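Side-chain contacts in nuclear hormone receptor HR38 (PDB 1PDU), which is an orphan nuclear receptor of Drosophila, whose ligand-binding domain is described here, and mediates an atypical ecdysteroid signalling pathway: residues S147-A150 with C151-L155; K176-G179 with S180-H184; L15-A18 with L19-H23; E91-V94 with L95-Y99. One frame throughout, in Å; residues are numbered along the deposited sequence.

All four contacts lie within single helices, between side chains about one turn apart, and three helices pack against the one that carries contact 1. The segment 147-155 lies with its centre 9 Å from that of contact 3, 10 Å from that of contact 2 and 11 Å from that of contact 4, touching each. F149 of contact 1 meets H23 of contact 3 and L95 and Y99 of contact 4, while A148 and C151 pack on L181 of contact 2. L15 and I16 of contact 3 reach contact 2 at S180 and H184. Contacts 2 and 4 do not touch: their centres are 21 Å apart and their nearest atoms about 10 Å. Contact 4 lies 3 Å from the centre of the chain.

Contact 1. Residues S147-A150 with C151-L155; sequences SAFA and CLCAL
Consecutive i to i+4 backbone bonds run from S147-A150 into C151-L155, all within helix 146-157: L152 N donates to A148 O, C153 N to F149 O at 2.8 Å and A154 N to A150 O, whereas the bond of C151 N to S147 O is weak. Among the side chains the main event is a sulfur-aromatic contact one turn apart. C153 SG sits over one face of the F149 ring, 3.7 Å from its centroid and 30° off the ring normal, displaced toward the CE2-CZ side; its closest approach is 3.3 Å, to F149 CE2. Both first torsions serve this meeting. F149 swings CG anti to the backbone N (chi1 -177°), which carries the ring out beside the next turn, and the sulfur of C153 lies beside its own backbone N, turned back toward that ring. Elsewhere, L152 folds its CG back to 3.2 Å from A148 O, so that a branched carbon lies against the carbonyl oxygen. The F149 ring has further aromatic company, stacking on Y99 and meeting H23 with the planes at about 80°. On other sides of the helix A154 packs on L19 and C151 on L181, placing this segment in the middle of the layered helices of the ligand-binding domain. Chemically the contact joins a polarisable sulfur to the π-face of a phenyl ring in a buried setting, a contact of dispersion and weak electrostatics, while the i to i+4 bonds pair the carbonyls of A148, F149 and A150.

Contact 2. Residues K176-G179 with S180-H184; sequences KIIG and SLRDH
K176 O is gripped by two donors, S180 N at 3.0 Å and a water that donates to it at 2.6 Å. The same water reaches S180 OG at 3.2 Å, bridging the carbonyl and the hydroxyl one turn later. The torsion of S180 (chi1 -76°) sets OG beside its own backbone N, on the side where that carbonyl emerges; OG stays 3.6 Å from K176 O, and the water sits to one side of the pair and reaches both. The shortest main-chain bond is R182 N to I178 O, 2.7 Å. R182 bends at chi2 and chi3, which brings its guanidinium back along the helix until NH2 is 4.4 Å from I178 CG2, a loose van der Waals approach of a methyl to the guanidinium. D183 N donates to G179 O at 2.9 Å with an N-H...O angle of 173°. The inward face is mostly apolar: I177 packs on A154 and L155, and L181 on C151 and F198. H184 NE2, bonded to D145 OD2, is its polar exception. A packed face of I177 and L181 and an exposed one with K176, R182 and D183, the water-bridged K176-S180 edge lying beside helix 15-25, mark helix 167-187 as an amphipathic helix of the α-helical nuclear receptor ligand-binding domain.

Contact 3. Residues L15-A18 with L19-H23; sequences LITA and LVRSH
T17 and R21 cross one another at a slant on the outer side of helix 15-25, the methyl of the threonine lying over one face of the guanidinium. T17 CG2 comes to 3.3 Å from R21 NE. The arginine chain is extended from CG to NE, which lets it run past the methyl, and its CG also rests 3.1 Å from T17 O. Both residues touch a crystal neighbour, and the lattice may help set this pose. The other branch of T17 puts OG1 beside its own backbone N, leaving CG2 to meet the arginine. One residue on, S22 turns its hydroxyl beside its backbone N (chi1 -54°) and gives a 2.6 Å bond from OG to A18 O. S22 N also donates to that oxygen, at 3.0 Å, and the two donors reach it from opposite faces of the carbonyl plane. On the buried side L15 and L19 meet obliquely through CD1 and CG, 4.1 Å apart, and here the helix packs on S147 and A154 of helix 146-157 and on K176, I177, S180 and H184 of helix 167-187. Chemically, the buried S22 hydroxyl is satisfied by its own helix, adding a second bond at A18 O, while the charged R21 lends its flat face to a methyl.

Contact 4. Residues E91-V94 with L95-Y99; sequences ELFV and LRLAY
Helix 78-100 runs through the centre of the helical sandwich of the nuclear receptor ligand-binding domain, and the segment E91-Y99 is buried within it. Four i to i+4 backbone bonds join its two halves: L95 N donates to E91 O at 2.7 Å, R96 N to L92 O, L97 N to F93 O and A98 N to V94 O. Side chains one turn apart approach each other only lightly, as at F93 and L97, where the ring carbon CE2 of F93 lies 4.4 Å from CD2 of L97. Both residues place CG anti to the backbone N, and their outer atoms therefore lean out in similar directions from successive turns. More contacts are made between side-chain carbons and carbonyl oxygens: L97 CB is 3.2 Å from F93 O, and R96 lays its CD 3.5 Å from L92 O. The R96 chain bends at chi2 and chi3 (143° and 88°), taking the guanidinium out from the helix, on the side of helix 45-67, where the side chain also touches I63; its NH2 makes a weak hydrogen bond to T26 OG1. E91 leaves the helix in a different direction and forms salt bridges to R209 through OE1 and to R161 through OE2. L95 faces F149 and C153, and V94 faces L208 and L211. What this segment implies chemically is a largely apolar helix surface that carries two charged side chains into the core, with the carboxylate of E91 shared between two arginines, an arrangement that would probably favour its ionised form.

Contact 1. Residues S147-A150 with C151-L155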
loop_
_atom_site.group_PDB
_atom_site.type_symbol
_atom_site.label_atom_id
_atom_site.label_comp_id
_atom_site.label_asym_id
_atom_site.label_seq_id
_atom_site.Cartn_x
_atom_site.Cartn_y
_atom_site.Cartn_z
ATOM N N SER A 147 10.148 8.226 7.387
ATOM C CA SER A 147 9.207 9.258 7.824
ATOM C C SER A 147 8.384 9.795 6.650
ATOM O O SER A 147 7.181 10.035 6.772
ATOM C CB SER A 147 9.950 10.438 8.465
ATOM O OG SER A 147 10.732 10.032 9.570
ATOM N N ALA A 148 9.043 10.014 5.518
ATOM C CA ALA A 148 8.352 10.537 4.357
ATOM C C ALA A 148 7.417 9.458 3.817
ATOM O O ALA A 148 6.302 9.752 3.401
ATOM C CB ALA A 148 9.359 10.970 3.283
ATOM N N PHE A 149 7.863 8.205 3.853
ATOM C CA PHE A 149 7.033 7.123 3.343
ATOM C C PHE A 149 5.759 6.940 4.153
ATOM O O PHE A 149 4.677 6.748 3.587
ATOM C CB PHE A 149 7.793 5.802 3.324
ATOM C CG PHE A 149 7.006 4.682 2.730
ATOM C CD1 PHE A 149 6.651 4.706 1.384
ATOM C CD2 PHE A 149 6.547 3.640 3.527
ATOM C CE1 PHE A 149 5.843 3.705 0.844
ATOM C CE2 PHE A 149 5.743 2.640 3.001
ATOM C CZ PHE A 149 5.385 2.667 1.663
ATOM N N ALA A 150 5.897 6.988 5.476
ATOM C CA ALA A 150 4.757 6.827 6.362
ATOM C C ALA A 150 3.696 7.874 6.004
ATOM O O ALA A 150 2.498 7.564 5.953
ATOM C CB ALA A 150 5.193 6.972 7.822
ATOM N N CYS A 151 4.140 9.103 5.738
ATOM C CA CYS A 151 3.224 10.172 5.363
ATOM C C CYS A 151 2.607 9.856 4.008
ATOM O O CYS A 151 1.415 10.069 3.794
ATOM C CB CYS A 151 3.952 11.517 5.300
ATOM S SG CYS A 151 4.516 12.120 6.898
ATOM N N LEU A 152 3.422 9.340 3.095
ATOM C CA LEU A 152 2.947 8.989 1.764
ATOM C C LEU A 152 1.823 7.941 1.872
ATOM O O LEU A 152 0.828 7.993 1.141
ATOM C CB LEU A 152 4.120 8.455 0.942
ATOM C CG LEU A 152 5.150 9.479 0.458
ATOM C CD1 LEU A 152 6.118 8.820 -0.521
ATOM C CD2 LEU A 152 4.432 10.649 -0.199
ATOM N N CYS A 153 1.970 7.005 2.803
ATOM C CA CYS A 153 0.951 5.983 3.013
ATOM C C CYS A 153 -0.321 6.594 3.578
ATOM O O CYS A 153 -1.412 6.338 3.083
ATOM C CB CYS A 153 1.447 4.916 3.981
ATOM S SG CYS A 153 2.684 3.825 3.296
ATOM N N ALA A 154 -0.176 7.398 4.628
ATOM C CA ALA A 154 -1.326 8.027 5.255
ATOM C C ALA A 154 -2.044 8.903 4.241
ATOM O O ALA A 154 -3.267 9.061 4.302
ATOM C CB ALA A 154 -0.888 8.847 6.456
ATOM N N LEU A 155 -1.289 9.464 3.300
ATOM C CA LEU A 155 -1.882 10.320 2.276
ATOM C C LEU A 155 -2.576 9.500 1.197
ATOM O O LEU A 155 -3.409 10.014 0.455
ATOM C CB LEU A 155 -0.826 11.219 1.646
ATOM C CG LEU A 155 -0.386 12.422 2.481
ATOM C CD1 LEU A 155 0.696 13.176 1.714
ATOM C CD2 LEU A 155 -1.575 13.342 2.780
#

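Contact 2. Residues K176-G179 with S180-H184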
loop_
_atom_site.group_PDB
_atom_site.type_symbol
_atom_site.label_atom_id
_atom_site.label_comp_id
_atom_site.label_asym_id
_atom_site.label_seq_id
_atom_site.Cartn_x
_atom_site.Cartn_y
_atom_site.Cartn_z
ATOM N N LYS A 176 -3.151 18.237 7.526
ATOM C CA LYS A 176 -2.257 18.077 8.668
ATOM C C LYS A 176 -1.121 17.136 8.310
ATOM O O LYS A 176 0.036 17.387 8.658
ATOM C CB LYS A 176 -2.997 17.527 9.890
ATOM C CG LYS A 176 -3.650 18.591 10.745
ATOM C CD LYS A 176 -4.150 18.028 12.068
ATOM C CE LYS A 176 -4.734 19.141 12.934
ATOM N NZ LYS A 176 -5.155 18.688 14.299
ATOM N N ILE A 177 -1.451 16.055 7.611
ATOM C CA ILE A 177 -0.441 15.090 7.222
ATOM C C ILE A 177 0.506 15.734 6.223
ATOM O O ILE A 177 1.714 15.522 6.293
ATOM C CB ILE A 177 -1.079 13.825 6.616
ATOM C CG1 ILE A 177 -2.103 13.249 7.596
ATOM C CG2 ILE A 177 -0.001 12.768 6.347
ATOM C CD1 ILE A 177 -2.958 12.155 6.993
ATOM N N ILE A 178 -0.037 16.524 5.301
ATOM C CA ILE A 178 0.793 17.217 4.317
ATOM C C ILE A 178 1.723 18.180 5.045
ATOM O O ILE A 178 2.918 18.254 4.749
ATOM C CB ILE A 178 -0.057 18.022 3.294
ATOM C CG1 ILE A 178 -0.538 17.093 2.174
ATOM C CG2 ILE A 178 0.765 19.165 2.698
ATOM C CD1 ILE A 178 -1.260 17.801 1.048
ATOM N N GLY A 179 1.169 18.913 6.005
ATOM C CA GLY A 179 1.972 19.846 6.772
ATOM C C GLY A 179 3.164 19.151 7.401
ATOM O O GLY A 179 4.294 19.612 7.262
ATOM N N SER A 180 2.923 18.039 8.088
ATOM C CA SER A 180 4.009 17.315 8.726
ATOM C C SER A 180 5.027 16.837 7.704
ATOM O O SER A 180 6.227 16.858 7.967
ATOM C CB SER A 180 3.472 16.123 9.525
ATOM O OG SER A 180 2.877 16.548 10.745
ATOM N N LEU A 181 4.562 16.404 6.537
ATOM C CA LEU A 181 5.495 15.946 5.518
ATOM C C LEU A 181 6.312 17.142 5.028
ATOM O O LEU A 181 7.518 17.041 4.800
ATOM C CB LEU A 181 4.750 15.318 4.343
ATOM C CG LEU A 181 5.660 14.836 3.213
ATOM C CD1 LEU A 181 6.547 13.720 3.738
ATOM C CD2 LEU A 181 4.828 14.352 2.036
ATOM N N ARG A 182 5.637 18.274 4.862
ATOM C CA ARG A 182 6.292 19.490 4.412
ATOM C C ARG A 182 7.406 19.890 5.386
ATOM O O ARG A 182 8.549 20.083 4.970
ATOM C CB ARG A 182 5.279 20.628 4.303
ATOM C CG ARG A 182 5.882 21.938 3.809
ATOM C CD ARG A 182 5.700 22.109 2.313
ATOM N NE ARG A 182 4.286 22.257 1.964
ATOM C CZ ARG A 182 3.834 22.400 0.721
ATOM N NH1 ARG A 182 4.683 22.417 -0.298
ATOM N NH2 ARG A 182 2.533 22.527 0.497
ATOM N N ASP A 183 7.075 20.009 6.673
ATOM C CA ASP A 183 8.071 20.377 7.681
ATOM C C ASP A 183 9.277 19.437 7.652
ATOM O O ASP A 183 10.431 19.882 7.623
ATOM C CB ASP A 183 7.460 20.364 9.087
ATOM C CG ASP A 183 6.338 21.379 9.248
ATOM O OD1 ASP A 183 6.346 22.399 8.522
ATOM O OD2 ASP A 183 5.453 21.170 10.108
ATOM N N HIS A 184 9.008 18.135 7.645
ATOM C CA HIS A 184 10.075 17.143 7.623
ATOM C C HIS A 184 10.997 17.295 6.413
ATOM O O HIS A 184 12.217 17.211 6.542
ATOM C CB HIS A 184 9.483 15.732 7.631
ATOM C CG HIS A 184 10.514 14.651 7.590
ATOM N ND1 HIS A 184 11.312 14.344 8.671
ATOM C CD2 HIS A 184 10.914 13.838 6.585
ATOM C CE1 HIS A 184 12.160 13.390 8.333
ATOM N NE2 HIS A 184 11.941 13.066 7.072
HETATM O O HOH W 1 0.730 18.879 10.642
#

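Contact 3. Residues L15-A18 with L19-H23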
loop_
_atom_site.group_PDB
_atom_site.type_symbol
_atom_site.label_atom_id
_atom_site.label_comp_id
_atom_site.label_asym_id
_atom_site.label_seq_id
_atom_site.Cartn_x
_atom_site.Cartn_y
_atom_site.Cartn_z
ATOM N N LEU A 15 2.508 13.925 15.018
ATOM C CA LEU A 15 1.830 13.178 13.979
ATOM C C LEU A 15 2.800 12.310 13.171
ATOM O O LEU A 15 2.550 11.120 12.974
ATOM C CB LEU A 15 1.093 14.145 13.055
ATOM C CG LEU A 15 0.397 13.549 11.830
ATOM C CD1 LEU A 15 -0.532 12.419 12.242
ATOM C CD2 LEU A 15 -0.364 14.654 11.113
ATOM N N ILE A 16 3.911 12.887 12.726
ATOM C CA ILE A 16 4.855 12.119 11.932
ATOM C C ILE A 16 5.480 10.962 12.711
ATOM O O ILE A 16 5.749 9.910 12.145
ATOM C CB ILE A 16 5.954 13.031 11.311
ATOM C CG1 ILE A 16 6.802 12.224 10.322
ATOM C CG2 ILE A 16 6.826 13.644 12.399
ATOM C CD1 ILE A 16 7.730 13.079 9.469
ATOM N N THR A 17 5.706 11.137 14.009
ATOM C CA THR A 17 6.272 10.046 14.801
ATOM C C THR A 17 5.179 8.995 15.028
ATOM O O THR A 17 5.454 7.805 15.126
ATOM C CB THR A 17 6.832 10.548 16.173
ATOM O OG1 THR A 17 8.018 11.323 15.955
ATOM C CG2 THR A 17 7.177 9.375 17.081
ATOM N N ALA A 18 3.932 9.431 15.100
ATOM C CA ALA A 18 2.851 8.475 15.301
ATOM C C ALA A 18 2.738 7.635 14.023
ATOM O O ALA A 18 2.526 6.414 14.070
ATOM C CB ALA A 18 1.531 9.209 15.578
ATOM N N LEU A 19 2.895 8.301 12.883
ATOM C CA LEU A 19 2.806 7.621 11.609
ATOM C C LEU A 19 3.955 6.648 11.424
ATOM O O LEU A 19 3.735 5.495 11.075
ATOM C CB LEU A 19 2.765 8.633 10.460
ATOM C CG LEU A 19 1.483 9.469 10.330
ATOM C CD1 LEU A 19 1.513 10.257 9.042
ATOM C CD2 LEU A 19 0.254 8.559 10.349
ATOM N N VAL A 20 5.176 7.105 11.671
ATOM C CA VAL A 20 6.346 6.247 11.515
ATOM C C VAL A 20 6.266 5.034 12.428
ATOM O O VAL A 20 6.629 3.923 12.032
ATOM C CB VAL A 20 7.656 7.012 11.808
ATOM C CG1 VAL A 20 8.843 6.064 11.745
ATOM C CG2 VAL A 20 7.843 8.108 10.788
ATOM N N ARG A 21 5.791 5.242 13.653
ATOM C CA ARG A 21 5.667 4.133 14.594
ATOM C C ARG A 21 4.618 3.147 14.105
ATOM O O ARG A 21 4.784 1.941 14.254
ATOM C CB ARG A 21 5.294 4.634 15.996
ATOM C CG ARG A 21 6.425 5.363 16.705
ATOM C CD ARG A 21 6.045 5.763 18.124
ATOM N NE ARG A 21 7.126 6.498 18.780
ATOM C CZ ARG A 21 7.024 7.059 19.981
ATOM N NH1 ARG A 21 8.058 7.711 20.503
ATOM N NH2 ARG A 21 5.881 6.974 20.659
ATOM N N SER A 22 3.536 3.657 13.526
ATOM C CA SER A 22 2.488 2.785 13.015
ATOM C C SER A 22 3.068 1.978 11.866
ATOM O O SER A 22 2.877 0.759 11.795
ATOM C CB SER A 22 1.299 3.596 12.515
ATOM O OG SER A 22 0.842 4.475 13.525
ATOM N N HIS A 23 3.774 2.663 10.967
ATOM C CA HIS A 23 4.389 1.986 9.840
ATOM C C HIS A 23 5.261 0.848 10.384
ATOM O O HIS A 23 5.061 -0.307 10.022
ATOM C CB HIS A 23 5.245 2.950 9.015
ATOM C CG HIS A 23 6.096 2.265 7.989
ATOM N ND1 HIS A 23 5.576 1.701 6.842
ATOM C CD2 HIS A 23 7.421 1.991 7.971
ATOM C CE1 HIS A 23 6.542 1.105 6.165
ATOM N NE2 HIS A 23 7.671 1.265 6.829
#

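Contact 4. Residues E91-V94 with L95-Y99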
loop_
_atom_site.group_PDB
_atom_site.type_symbol
_atom_site.label_atom_id
_atom_site.label_comp_id
_atom_site.label_asym_id
_atom_site.label_seq_id
_atom_site.Cartn_x
_atom_site.Cartn_y
_atom_site.Cartn_z
ATOM N N GLU A 91 -4.116 0.240 -3.161
ATOM C CA GLU A 91 -3.008 1.179 -3.313
ATOM C C GLU A 91 -1.996 1.025 -2.181
ATOM O O GLU A 91 -0.795 0.997 -2.416
ATOM C CB GLU A 91 -3.521 2.616 -3.370
ATOM C CG GLU A 91 -4.335 2.900 -4.614
ATOM C CD GLU A 91 -4.928 4.289 -4.615
ATOM O OE1 GLU A 91 -4.199 5.259 -4.911
ATOM O OE2 GLU A 91 -6.127 4.413 -4.303
ATOM N N LEU A 92 -2.488 0.931 -0.951
ATOM C CA LEU A 92 -1.604 0.764 0.196
ATOM C C LEU A 92 -0.825 -0.530 0.029
ATOM O O LEU A 92 0.377 -0.591 0.295
ATOM C CB LEU A 92 -2.423 0.731 1.483
ATOM C CG LEU A 92 -3.040 2.099 1.778
ATOM C CD1 LEU A 92 -4.085 2.028 2.888
ATOM C CD2 LEU A 92 -1.905 3.035 2.158
ATOM N N PHE A 93 -1.520 -1.563 -0.428
ATOM C CA PHE A 93 -0.898 -2.849 -0.639
ATOM C C PHE A 93 0.243 -2.712 -1.655
ATOM O O PHE A 93 1.361 -3.166 -1.417
ATOM C CB PHE A 93 -1.943 -3.852 -1.139
ATOM C CG PHE A 93 -1.383 -5.225 -1.415
ATOM C CD1 PHE A 93 -0.952 -6.040 -0.374
ATOM C CD2 PHE A 93 -1.267 -5.691 -2.723
ATOM C CE1 PHE A 93 -0.410 -7.307 -0.627
ATOM C CE2 PHE A 93 -0.724 -6.954 -2.991
ATOM C CZ PHE A 93 -0.293 -7.765 -1.941
ATOM N N VAL A 94 -0.041 -2.072 -2.782
ATOM C CA VAL A 94 0.965 -1.901 -3.819
ATOM C C VAL A 94 2.096 -0.972 -3.383
ATOM O O VAL A 94 3.266 -1.227 -3.680
ATOM C CB VAL A 94 0.313 -1.385 -5.126
ATOM C CG1 VAL A 94 1.361 -1.122 -6.172
ATOM C CG2 VAL A 94 -0.668 -2.436 -5.656
ATOM N N LEU A 95 1.751 0.088 -2.660
ATOM C CA LEU A 95 2.745 1.041 -2.187
ATOM C C LEU A 95 3.737 0.384 -1.228
ATOM O O LEU A 95 4.946 0.561 -1.374
ATOM C CB LEU A 95 2.066 2.231 -1.500
ATOM C CG LEU A 95 3.033 3.319 -1.014
ATOM C CD1 LEU A 95 3.763 3.923 -2.204
ATOM C CD2 LEU A 95 2.272 4.393 -0.250
ATOM N N ARG A 96 3.239 -0.376 -0.258
ATOM C CA ARG A 96 4.123 -1.039 0.697
ATOM C C ARG A 96 4.963 -2.080 0.000
ATOM O O ARG A 96 6.161 -2.223 0.269
ATOM C CB ARG A 96 3.319 -1.692 1.828
ATOM C CG ARG A 96 3.040 -0.716 2.971
ATOM C CD ARG A 96 1.684 -0.927 3.573
ATOM N NE ARG A 96 1.696 -1.914 4.643
ATOM C CZ ARG A 96 1.933 -1.630 5.920
ATOM N NH1 ARG A 96 2.184 -0.380 6.292
ATOM N NH2 ARG A 96 1.885 -2.596 6.831
ATOM N N LEU A 97 4.326 -2.807 -0.904
ATOM C CA LEU A 97 5.010 -3.839 -1.651
ATOM C C LEU A 97 6.173 -3.245 -2.431
ATOM O O LEU A 97 7.293 -3.738 -2.348
ATOM C CB LEU A 97 4.031 -4.519 -2.610
ATOM C CG LEU A 97 4.609 -5.586 -3.532
ATOM C CD1 LEU A 97 5.416 -6.588 -2.721
ATOM C CD2 LEU A 97 3.462 -6.266 -4.276
ATOM N N ALA A 98 5.899 -2.177 -3.176
ATOM C CA ALA A 98 6.918 -1.529 -3.992
ATOM C C ALA A 98 8.031 -0.886 -3.174
ATOM O O ALA A 98 9.195 -0.921 -3.576
ATOM C CB ALA A 98 6.278 -0.493 -4.900
ATOM N N TYR A 99 7.679 -0.303 -2.030
ATOM C CA TYR A 99 8.665 0.348 -1.169
ATOM C C TYR A 99 9.698 -0.625 -0.613
ATOM O O TYR A 99 10.897 -0.345 -0.624
ATOM C CB TYR A 99 7.974 1.035 -0.003
ATOM C CG TYR A 99 8.900 1.907 0.821
ATOM C CD1 TYR A 99 9.625 2.934 0.219
ATOM C CD2 TYR A 99 9.032 1.726 2.196
ATOM C CE1 TYR A 99 10.452 3.763 0.963
ATOM C CE2 TYR A 99 9.864 2.550 2.956
ATOM C CZ TYR A 99 10.570 3.568 2.329
ATOM O OH TYR A 99 11.402 4.395 3.047
#